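Local coordinates for Vv2_1132 (Vibrio vulnificus CMCP6, PDB 5Y9S), which is a LysR-type transcriptional regulator that probably binds DNA through a helix-turn-helix domain and responds to an effector through a periplasmic-binding-protein-like domain, at residues N7-F17 and A46-F56; H99-A110 and H127-V136. All coordinates share one frame; numbering follows the deposited sequence.

Contact 1 (N7-F17 and A46-F56); sequences NPLEFKWLEDF and ALEVWIGVPLF
The indole of Trp13 lies across helix 37-51 at Ala46 and Leu47: Leu47 CA sits over the face of its six-membered ring, 4.1 Å from the centroid, while Ala46 CB approaches Trp13 CZ2 at 3.4 Å. Glu10 CB covers the opposite face. Trp13 CZ3 reaches Trp50 CB at 3.6 Å, the indoles meeting obliquely with planes 54° apart. Leu9 lies over one face of the Trp50 indole, its CD1 in CH-pi contact 3.8 Å from the centroid of the six-membered ring. With CG anti to the backbone N (chi1 -178°), the Trp50 ring extends toward the N-terminal arm, where NE1 gives a weak hydrogen bond to Asn7 O at the ring edge. One helical turn on, Phe17 CD1 lies 3.4 Å from Phe56 CZ, the rings oblique, and Leu47 CD2 touches Phe17 CB. Glu48 OE1 accepts from both Leu55 N and Phe56 N, tying the helix to strand 56-57. Asp16 forms salt bridges with Arg33 and Arg43. The contact seats helix 11-22 against helix 37-51, by family analogy the recognition helix of the winged helix-turn-helix; helix 67-90 packs on Leu9 and Leu14, strand 64-65 on Phe56, and Lys87 of the second subunit makes a cation-pi contact with Trp50.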
loop_
_atom_site.group_PDB
_atom_site.type_symbol
_atom_site.label_atom_id
_atom_site.label_comp_id
_atom_site.label_asym_id
_atom_site.label_seq_id
_atom_site.Cartn_x
_atom_site.Cartn_y
_atom_site.Cartn_z
ATOM N N ASN D 7 -14.684 6.988 14.916
ATOM C CA ASN D 7 -14.455 8.311 14.335
ATOM C C ASN D 7 -13.693 8.212 12.999
ATOM O O ASN D 7 -12.819 7.348 12.842
ATOM C CB ASN D 7 -13.696 9.205 15.318
ATOM C CG ASN D 7 -13.577 10.632 14.820
ATOM O OD1 ASN D 7 -12.695 10.943 14.016
ATOM N ND2 ASN D 7 -14.494 11.504 15.261
ATOM N N PRO D 8 -14.027 9.094 12.024
ATOM C CA PRO D 8 -13.441 8.957 10.683
ATOM C C PRO D 8 -12.076 9.615 10.543
ATOM O O PRO D 8 -11.911 10.797 10.873
ATOM C CB PRO D 8 -14.476 9.654 9.789
ATOM C CG PRO D 8 -15.021 10.731 10.660
ATOM C CD PRO D 8 -15.086 10.125 12.046
ATOM N N LEU D 9 -11.087 8.882 10.041
ATOM C CA LEU D 9 -9.888 9.565 9.579
ATOM C C LEU D 9 -10.241 10.442 8.391
ATOM O O LEU D 9 -11.014 10.048 7.517
ATOM C CB LEU D 9 -8.806 8.567 9.190
ATOM C CG LEU D 9 -7.663 9.037 8.320
ATOM C CD1 LEU D 9 -6.607 9.685 9.179
ATOM C CD2 LEU D 9 -7.090 7.835 7.595
ATOM N N GLU D 10 -9.675 11.636 8.353
ATOM C CA GLU D 10 -9.941 12.566 7.266
ATOM C C GLU D 10 -8.755 12.595 6.317
ATOM O O GLU D 10 -7.614 12.789 6.738
ATOM C CB GLU D 10 -10.234 13.966 7.799
ATOM C CG GLU D 10 -11.464 14.011 8.677
ATOM C CD GLU D 10 -12.374 15.160 8.337
ATOM O OE1 GLU D 10 -12.161 15.804 7.284
ATOM O OE2 GLU D 10 -13.297 15.429 9.137
ATOM N N PHE D 11 -9.040 12.411 5.035
ATOM C CA PHE D 11 -7.980 12.241 4.054
ATOM C C PHE D 11 -7.019 13.420 4.065
ATOM O O PHE D 11 -5.798 13.231 3.959
ATOM C CB PHE D 11 -8.609 12.036 2.673
ATOM C CG PHE D 11 -7.673 12.271 1.529
ATOM C CD1 PHE D 11 -6.849 11.262 1.082
ATOM C CD2 PHE D 11 -7.632 13.503 0.880
ATOM C CE1 PHE D 11 -5.987 11.477 0.017
ATOM C CE2 PHE D 11 -6.764 13.722 -0.175
ATOM C CZ PHE D 11 -5.941 12.704 -0.608
ATOM N N LYS D 12 -7.534 14.652 4.190
ATOM C CA LYS D 12 -6.618 15.777 3.995
ATOM C C LYS D 12 -5.683 16.006 5.184
ATOM O O LYS D 12 -4.703 16.743 5.036
ATOM C CB LYS D 12 -7.377 17.069 3.653
ATOM C CG LYS D 12 -8.737 17.220 4.268
ATOM C CD LYS D 12 -9.407 18.482 3.751
ATOM C CE LYS D 12 -10.202 18.209 2.459
ATOM N NZ LYS D 12 -10.666 19.467 1.778
ATOM N N TRP D 13 -5.942 15.378 6.341
ATOM C CA TRP D 13 -4.967 15.352 7.444
ATOM C C TRP D 13 -3.600 14.855 6.972
ATOM O O TRP D 13 -2.552 15.319 7.449
ATOM C CB TRP D 13 -5.460 14.422 8.562
ATOM C CG TRP D 13 -6.686 14.893 9.286
ATOM C CD1 TRP D 13 -7.245 16.145 9.236
ATOM C CD2 TRP D 13 -7.515 14.116 10.174
ATOM N NE1 TRP D 13 -8.352 16.189 10.049
ATOM C CE2 TRP D 13 -8.544 14.961 10.630
ATOM C CE3 TRP D 13 -7.484 12.796 10.619
ATOM C CZ2 TRP D 13 -9.529 14.528 11.506
ATOM C CZ3 TRP D 13 -8.462 12.364 11.489
ATOM C CH2 TRP D 13 -9.467 13.235 11.938
ATOM N N LEU D 14 -3.594 13.913 6.033
ATOM C CA LEU D 14 -2.339 13.318 5.595
ATOM C C LEU D 14 -1.464 14.342 4.897
ATOM O O LEU D 14 -0.303 14.537 5.268
ATOM C CB LEU D 14 -2.623 12.138 4.677
ATOM C CG LEU D 14 -3.552 11.109 5.295
ATOM C CD1 LEU D 14 -3.826 10.011 4.294
ATOM C CD2 LEU D 14 -2.938 10.545 6.542
ATOM N N GLU D 15 -1.995 15.013 3.882
ATOM C CA GLU D 15 -1.203 16.070 3.252
ATOM C C GLU D 15 -0.967 17.210 4.225
ATOM O O GLU D 15 0.112 17.812 4.218
ATOM C CB GLU D 15 -1.881 16.579 1.971
ATOM C CG GLU D 15 -2.745 15.531 1.259
ATOM C CD GLU D 15 -3.457 16.065 0.005
ATOM O OE1 GLU D 15 -2.767 16.679 -0.843
ATOM O OE2 GLU D 15 -4.698 15.876 -0.133
ATOM N N ASP D 16 -1.946 17.505 5.088
ATOM C CA ASP D 16 -1.699 18.457 6.179
ATOM C C ASP D 16 -0.445 18.067 6.931
ATOM O O ASP D 16 0.470 18.875 7.113
ATOM C CB ASP D 16 -2.879 18.497 7.151
ATOM C CG ASP D 16 -4.085 19.193 6.573
ATOM O OD1 ASP D 16 -3.920 19.854 5.535
ATOM O OD2 ASP D 16 -5.199 19.073 7.135
ATOM N N PHE D 17 -0.376 16.796 7.327
ATOM C CA PHE D 17 0.777 16.303 8.065
ATOM C C PHE D 17 2.063 16.475 7.255
ATOM O O PHE D 17 3.026 17.083 7.730
ATOM C CB PHE D 17 0.561 14.847 8.457
ATOM C CG PHE D 17 1.812 14.179 8.928
ATOM C CD1 PHE D 17 2.205 14.260 10.256
ATOM C CD2 PHE D 17 2.614 13.473 8.034
ATOM C CE1 PHE D 17 3.375 13.648 10.690
ATOM C CE2 PHE D 17 3.792 12.876 8.457
ATOM C CZ PHE D 17 4.167 12.957 9.796
ATOM N N ALA D 46 -6.975 17.645 15.252
ATOM C CA ALA D 46 -7.856 16.497 15.045
ATOM C C ALA D 46 -7.069 15.254 14.636
ATOM O O ALA D 46 -7.372 14.143 15.092
ATOM C CB ALA D 46 -8.908 16.816 13.990
ATOM N N LEU D 47 -6.061 15.418 13.779
ATOM C CA LEU D 47 -5.222 14.278 13.402
ATOM C C LEU D 47 -4.496 13.711 14.614
ATOM O O LEU D 47 -4.337 12.491 14.734
ATOM C CB LEU D 47 -4.205 14.689 12.339
ATOM C CG LEU D 47 -3.114 13.658 12.046
ATOM C CD1 LEU D 47 -3.692 12.321 11.538
ATOM C CD2 LEU D 47 -2.155 14.204 11.053
ATOM N N GLU D 48 -4.041 14.576 15.525
ATOM C CA GLU D 48 -3.333 14.059 16.692
ATOM C C GLU D 48 -4.297 13.389 17.665
ATOM O O GLU D 48 -3.994 12.308 18.190
ATOM C CB GLU D 48 -2.521 15.177 17.362
ATOM C CG GLU D 48 -1.257 15.514 16.538
ATOM C CD GLU D 48 -0.252 16.432 17.221
ATOM O OE1 GLU D 48 0.955 16.299 16.923
ATOM O OE2 GLU D 48 -0.644 17.290 18.034
ATOM N N VAL D 49 -5.471 13.996 17.894
ATOM C CA VAL D 49 -6.522 13.354 18.689
ATOM C C VAL D 49 -6.859 11.979 18.124
ATOM O O VAL D 49 -6.928 10.979 18.853
ATOM C CB VAL D 49 -7.778 14.242 18.735
ATOM C CG1 VAL D 49 -8.921 13.474 19.394
ATOM C CG2 VAL D 49 -7.492 15.539 19.490
ATOM N N TRP D 50 -7.067 11.911 16.812
ATOM C CA TRP D 50 -7.444 10.655 16.179
ATOM C C TRP D 50 -6.376 9.580 16.371
ATOM O O TRP D 50 -6.678 8.465 16.807
ATOM C CB TRP D 50 -7.711 10.885 14.696
ATOM C CG TRP D 50 -8.149 9.644 13.990
ATOM C CD1 TRP D 50 -9.414 9.144 13.928
ATOM C CD2 TRP D 50 -7.324 8.743 13.247
ATOM N NE1 TRP D 50 -9.436 7.995 13.172
ATOM C CE2 TRP D 50 -8.166 7.732 12.735
ATOM C CE3 TRP D 50 -5.964 8.712 12.932
ATOM C CZ2 TRP D 50 -7.687 6.685 11.963
ATOM C CZ3 TRP D 50 -5.494 7.684 12.156
ATOM C CH2 TRP D 50 -6.348 6.670 11.690
ATOM N N ILE D 51 -5.123 9.881 16.021
ATOM C CA ILE D 51 -4.058 8.883 16.134
ATOM C C ILE D 51 -3.727 8.537 17.591
ATOM O O ILE D 51 -3.152 7.477 17.850
ATOM C CB ILE D 51 -2.784 9.370 15.425
ATOM C CG1 ILE D 51 -1.862 8.180 15.101
ATOM C CG2 ILE D 51 -2.051 10.337 16.337
ATOM C CD1 ILE D 51 -2.326 7.296 13.975
ATOM N N GLY D 52 -4.044 9.410 18.553
ATOM C CA GLY D 52 -3.846 9.127 19.969
ATOM C C GLY D 52 -2.546 9.618 20.588
ATOM O O GLY D 52 -2.417 9.581 21.819
ATOM N N VAL D 53 -1.581 10.072 19.794
ATOM C CA VAL D 53 -0.280 10.497 20.311
ATOM C C VAL D 53 0.151 11.761 19.578
ATOM O O VAL D 53 -0.309 12.037 18.463
ATOM C CB VAL D 53 0.799 9.400 20.149
ATOM C CG1 VAL D 53 0.485 8.206 21.020
ATOM C CG2 VAL D 53 0.948 8.971 18.694
ATOM N N PRO D 54 1.018 12.568 20.197
ATOM C CA PRO D 54 1.483 13.772 19.509
ATOM C C PRO D 54 2.420 13.392 18.365
ATOM O O PRO D 54 3.333 12.584 18.526
ATOM C CB PRO D 54 2.193 14.579 20.614
ATOM C CG PRO D 54 2.540 13.569 21.677
ATOM C CD PRO D 54 1.520 12.490 21.588
ATOM N N LEU D 55 2.157 13.945 17.193
ATOM C CA LEU D 55 3.050 13.705 16.066
ATOM C C LEU D 55 4.146 14.755 15.993
ATOM O O LEU D 55 5.279 14.438 15.613
ATOM C CB LEU D 55 2.248 13.676 14.766
ATOM C CG LEU D 55 1.185 12.579 14.797
ATOM C CD1 LEU D 55 0.204 12.611 13.566
ATOM C CD2 LEU D 55 1.916 11.254 14.878
ATOM N N PHE D 56 3.838 15.986 16.384
ATOM C CA PHE D 56 4.768 17.101 16.285
ATOM C C PHE D 56 5.197 17.525 17.673
ATOM O O PHE D 56 4.373 17.618 18.594
ATOM C CB PHE D 56 4.146 18.268 15.518
ATOM C CG PHE D 56 3.822 17.920 14.089
ATOM C CD1 PHE D 56 4.800 18.011 13.099
ATOM C CD2 PHE D 56 2.568 17.452 13.747
ATOM C CE1 PHE D 56 4.503 17.658 11.776
ATOM C CE2 PHE D 56 2.267 17.113 12.432
ATOM C CZ PHE D 56 3.236 17.223 11.453
#

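Contact 2 (H99-A110 and H127-V136); sequences HTVRIVCLHTLA and HLNLSVTPSV
His107 lays one face of its imidazole over Pro134, whose CB stands 3.8 Å from the ring centroid and only 9° off the normal. Its CG lies anti to the carbonyl carbon (chi1 -80°), which brings the ring back from the start of helix 107-112 over the strand end; CE1 also touches Val136 CG1. At the other end, His99 presents a face to Asn129 CB and an edge to His127 O, with CD2 3.2 Å from that oxygen. Between them strands 100-105 and 129-134 run parallel, joined by helices in the beta-alpha-beta manner of the periplasmic-binding-protein fold. Successive bonds alternate in direction, among them Val101 N to Asn129 O (2.8 Å) and Ser131 N to Val101 O (2.9 Å). On one face Ile103 CB meets Val132 CG2 at 4.1 Å and Val101 CB meets Leu130 CD2 at 4.0 Å, an apolar layer that helices 114-120 and 292-300 cover. The other face is more polar: Arg102 turns to a salt bridge with Asp152, while Ser131 OG bonds Glu231 of the third subunit. Strand 153-157 flanks 100-105, and beyond 129-134 a strand of the third subunit pairs in parallel, continuing the sheet across the interface.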
loop_
_atom_site.group_PDB
_atom_site.type_symbol
_atom_site.label_atom_id
_atom_site.label_comp_id
_atom_site.label_asym_id
_atom_site.label_seq_id
_atom_site.Cartn_x
_atom_site.Cartn_y
_atom_site.Cartn_z
ATOM N N HIS D 99 -13.876 20.870 -30.010
ATOM C CA HIS D 99 -12.890 21.261 -31.018
ATOM C C HIS D 99 -11.454 21.011 -30.549
ATOM O O HIS D 99 -10.506 21.573 -31.117
ATOM C CB HIS D 99 -13.074 22.726 -31.435
ATOM C CG HIS D 99 -12.625 23.715 -30.402
ATOM N ND1 HIS D 99 -12.906 23.574 -29.056
ATOM C CD2 HIS D 99 -11.923 24.868 -30.519
ATOM C CE1 HIS D 99 -12.405 24.601 -28.392
ATOM N NE2 HIS D 99 -11.800 25.400 -29.256
ATOM N N THR D 100 -11.271 20.175 -29.526
ATOM C CA THR D 100 -9.940 19.790 -29.093
ATOM C C THR D 100 -9.517 18.532 -29.838
ATOM O O THR D 100 -10.244 17.532 -29.849
ATOM C CB THR D 100 -9.885 19.540 -27.581
ATOM O OG1 THR D 100 -10.197 20.744 -26.863
ATOM C CG2 THR D 100 -8.505 19.068 -27.187
ATOM N N VAL D 101 -8.346 18.593 -30.460
ATOM C CA VAL D 101 -7.721 17.443 -31.092
ATOM C C VAL D 101 -6.654 16.926 -30.134
ATOM O O VAL D 101 -5.747 17.675 -29.744
ATOM C CB VAL D 101 -7.125 17.813 -32.460
ATOM C CG1 VAL D 101 -6.642 16.569 -33.193
ATOM C CG2 VAL D 101 -8.153 18.560 -33.304
ATOM N N ARG D 102 -6.788 15.658 -29.731
ATOM C CA ARG D 102 -5.893 15.017 -28.768
ATOM C C ARG D 102 -4.803 14.285 -29.541
ATOM O O ARG D 102 -5.103 13.443 -30.391
ATOM C CB ARG D 102 -6.661 14.049 -27.865
ATOM C CG ARG D 102 -7.335 14.706 -26.653
ATOM C CD ARG D 102 -8.610 13.966 -26.204
ATOM N NE ARG D 102 -9.346 13.357 -27.318
ATOM C CZ ARG D 102 -10.226 12.365 -27.187
ATOM N NH1 ARG D 102 -10.847 11.880 -28.254
ATOM N NH2 ARG D 102 -10.481 11.843 -25.987
ATOM N N ILE D 103 -3.545 14.620 -29.264
ATOM C CA ILE D 103 -2.414 14.113 -30.030
ATOM C C ILE D 103 -1.417 13.500 -29.061
ATOM O O ILE D 103 -1.089 14.108 -28.038
ATOM C CB ILE D 103 -1.757 15.225 -30.868
ATOM C CG1 ILE D 103 -2.752 15.752 -31.915
ATOM C CG2 ILE D 103 -0.509 14.701 -31.514
ATOM C CD1 ILE D 103 -2.385 17.082 -32.532
ATOM N N VAL D 104 -0.969 12.286 -29.364
ATOM C CA VAL D 104 0.047 11.584 -28.587
ATOM C C VAL D 104 1.213 11.274 -29.518
ATOM O O VAL D 104 1.008 11.009 -30.708
ATOM C CB VAL D 104 -0.513 10.287 -27.961
ATOM C CG1 VAL D 104 -0.999 9.339 -29.044
ATOM C CG2 VAL D 104 0.533 9.589 -27.133
ATOM N N CYS D 105 2.430 11.323 -28.983
ATOM C CA CYS D 105 3.634 11.026 -29.752
ATOM C C CYS D 105 4.818 10.955 -28.804
ATOM O O CYS D 105 4.702 11.210 -27.601
ATOM C CB CYS D 105 3.909 12.078 -30.820
ATOM S SG CYS D 105 4.054 13.740 -30.113
ATOM N N LEU D 106 5.968 10.621 -29.375
ATOM C CA LEU D 106 7.206 10.631 -28.621
ATOM C C LEU D 106 7.622 12.068 -28.338
ATOM O O LEU D 106 7.211 13.006 -29.033
ATOM C CB LEU D 106 8.309 9.902 -29.386
ATOM C CG LEU D 106 8.071 8.399 -29.530
ATOM C CD1 LEU D 106 7.218 8.073 -30.789
ATOM C CD2 LEU D 106 9.399 7.657 -29.514
ATOM N N HIS D 107 8.466 12.222 -27.309
ATOM C CA HIS D 107 8.910 13.547 -26.877
ATOM C C HIS D 107 9.577 14.314 -28.007
ATOM O O HIS D 107 9.327 15.514 -28.183
ATOM C CB HIS D 107 9.883 13.424 -25.707
ATOM C CG HIS D 107 9.218 13.212 -24.386
ATOM N ND1 HIS D 107 8.545 12.053 -24.071
ATOM C CD2 HIS D 107 9.121 14.014 -23.300
ATOM C CE1 HIS D 107 8.068 12.145 -22.842
ATOM N NE2 HIS D 107 8.404 13.327 -22.352
ATOM N N THR D 108 10.448 13.645 -28.770
ATOM C CA THR D 108 11.208 14.343 -29.802
ATOM C C THR D 108 10.274 14.930 -30.848
ATOM O O THR D 108 10.364 16.115 -31.184
ATOM C CB THR D 108 12.219 13.396 -30.451
ATOM O OG1 THR D 108 11.527 12.295 -31.056
ATOM C CG2 THR D 108 13.172 12.846 -29.404
ATOM N N LEU D 109 9.342 14.115 -31.347
ATOM C CA LEU D 109 8.442 14.579 -32.394
ATOM C C LEU D 109 7.608 15.754 -31.920
ATOM O O LEU D 109 7.218 16.605 -32.727
ATOM C CB LEU D 109 7.543 13.431 -32.850
ATOM C CG LEU D 109 8.218 12.249 -33.553
ATOM C CD1 LEU D 109 7.176 11.232 -33.977
ATOM C CD2 LEU D 109 9.011 12.749 -34.755
ATOM N N ALA D 110 7.356 15.837 -30.613
ATOM C CA ALA D 110 6.482 16.877 -30.086
ATOM C C ALA D 110 7.075 18.283 -30.186
ATOM O O ALA D 110 6.317 19.255 -30.085
ATOM C CB ALA D 110 6.128 16.566 -28.630
ATOM N N HIS D 127 -8.580 27.511 -35.750
ATOM C CA HIS D 127 -9.839 27.396 -35.020
ATOM C C HIS D 127 -9.921 26.148 -34.145
ATOM O O HIS D 127 -10.867 26.030 -33.356
ATOM C CB HIS D 127 -11.007 27.409 -36.012
ATOM C CG HIS D 127 -11.106 26.164 -36.835
ATOM N ND1 HIS D 127 -10.197 25.851 -37.826
ATOM C CD2 HIS D 127 -11.989 25.139 -36.798
ATOM C CE1 HIS D 127 -10.524 24.693 -38.372
ATOM N NE2 HIS D 127 -11.607 24.239 -37.766
ATOM N N LEU D 128 -8.977 25.217 -34.264
ATOM C CA LEU D 128 -8.944 24.034 -33.421
ATOM C C LEU D 128 -8.111 24.303 -32.177
ATOM O O LEU D 128 -7.326 25.251 -32.119
ATOM C CB LEU D 128 -8.365 22.840 -34.175
ATOM C CG LEU D 128 -9.059 22.489 -35.485
ATOM C CD1 LEU D 128 -8.261 21.439 -36.224
ATOM C CD2 LEU D 128 -10.481 22.005 -35.214
ATOM N N ASN D 129 -8.298 23.459 -31.169
ATOM C CA ASN D 129 -7.490 23.504 -29.958
ATOM C C ASN D 129 -6.665 22.220 -29.899
ATOM O O ASN D 129 -7.222 21.123 -29.784
ATOM C CB ASN D 129 -8.372 23.666 -28.720
ATOM C CG ASN D 129 -7.569 23.656 -27.438
ATOM O OD1 ASN D 129 -6.400 24.053 -27.422
ATOM N ND2 ASN D 129 -8.186 23.190 -26.354
ATOM N N LEU D 130 -5.345 22.354 -29.977
ATOM C CA LEU D 130 -4.446 21.209 -30.085
ATOM C C LEU D 130 -3.871 20.855 -28.719
ATOM O O LEU D 130 -3.288 21.708 -28.042
ATOM C CB LEU D 130 -3.323 21.512 -31.077
ATOM C CG LEU D 130 -3.900 21.977 -32.407
ATOM C CD1 LEU D 130 -2.819 22.544 -33.306
ATOM C CD2 LEU D 130 -4.595 20.826 -33.092
ATOM N N SER D 131 -4.044 19.607 -28.313
ATOM C CA SER D 131 -3.523 19.112 -27.044
ATOM C C SER D 131 -2.540 17.982 -27.334
ATOM O O SER D 131 -2.943 16.896 -27.761
ATOM C CB SER D 131 -4.654 18.638 -26.131
ATOM O OG SER D 131 -4.131 18.065 -24.936
ATOM N N VAL D 132 -1.261 18.230 -27.065
ATOM C CA VAL D 132 -0.162 17.342 -27.437
ATOM C C VAL D 132 0.444 16.782 -26.157
ATOM O O VAL D 132 1.098 17.514 -25.407
ATOM C CB VAL D 132 0.898 18.089 -28.254
ATOM C CG1 VAL D 132 2.144 17.224 -28.444
ATOM C CG2 VAL D 132 0.324 18.549 -29.595
ATOM N N THR D 133 0.229 15.494 -25.883
ATOM C CA THR D 133 0.859 14.873 -24.720
ATOM C C THR D 133 1.928 13.896 -25.174
ATOM O O THR D 133 1.602 12.774 -25.600
ATOM C CB THR D 133 -0.163 14.151 -23.845
ATOM O OG1 THR D 133 -0.301 12.805 -24.310
ATOM C CG2 THR D 133 -1.494 14.852 -23.903
ATOM N N PRO D 134 3.213 14.252 -25.077
ATOM C CA PRO D 134 4.262 13.288 -25.407
ATOM C C PRO D 134 4.190 12.124 -24.438
ATOM O O PRO D 134 3.782 12.282 -23.288
ATOM C CB PRO D 134 5.557 14.086 -25.233
ATOM C CG PRO D 134 5.134 15.497 -24.916
ATOM C CD PRO D 134 3.753 15.427 -24.385
ATOM N N SER D 135 4.589 10.944 -24.908
ATOM C CA SER D 135 4.393 9.730 -24.128
ATOM C C SER D 135 5.493 8.729 -24.441
ATOM O O SER D 135 5.861 8.547 -25.604
ATOM C CB SER D 135 3.023 9.104 -24.428
ATOM O OG SER D 135 2.902 7.814 -23.843
ATOM N N VAL D 136 6.010 8.075 -23.399
ATOM C CA VAL D 136 6.944 6.968 -23.580
ATOM C C VAL D 136 6.254 5.621 -23.438
ATOM O O VAL D 136 6.928 4.591 -23.426
ATOM C CB VAL D 136 8.147 7.049 -22.615
ATOM C CG1 VAL D 136 8.829 8.395 -22.716
ATOM C CG2 VAL D 136 7.726 6.755 -21.161
#

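In the fold
From the N terminus the chain enters helix 11-22, passes through helices 26-32 and 37-51, and returns on its start, so contact 1 closes a loop of 28 intervening residues, mostly helical. After the short hairpin of strands 56-57 and 64-65, helix 67-90 leads away to the LysR substrate-binding domain. There contact 2 closes a shorter, also mainly helical loop of 16 residues, drawing strands 100-105 and 129-134 together. The loops follow one another in series and neither nest nor cross. Their centres lie 41 Å apart and their nearest atoms about 23 Å apart, so each contact lies within its own domain: one a winged helix-turn-helix, the other built on a mixed sheet.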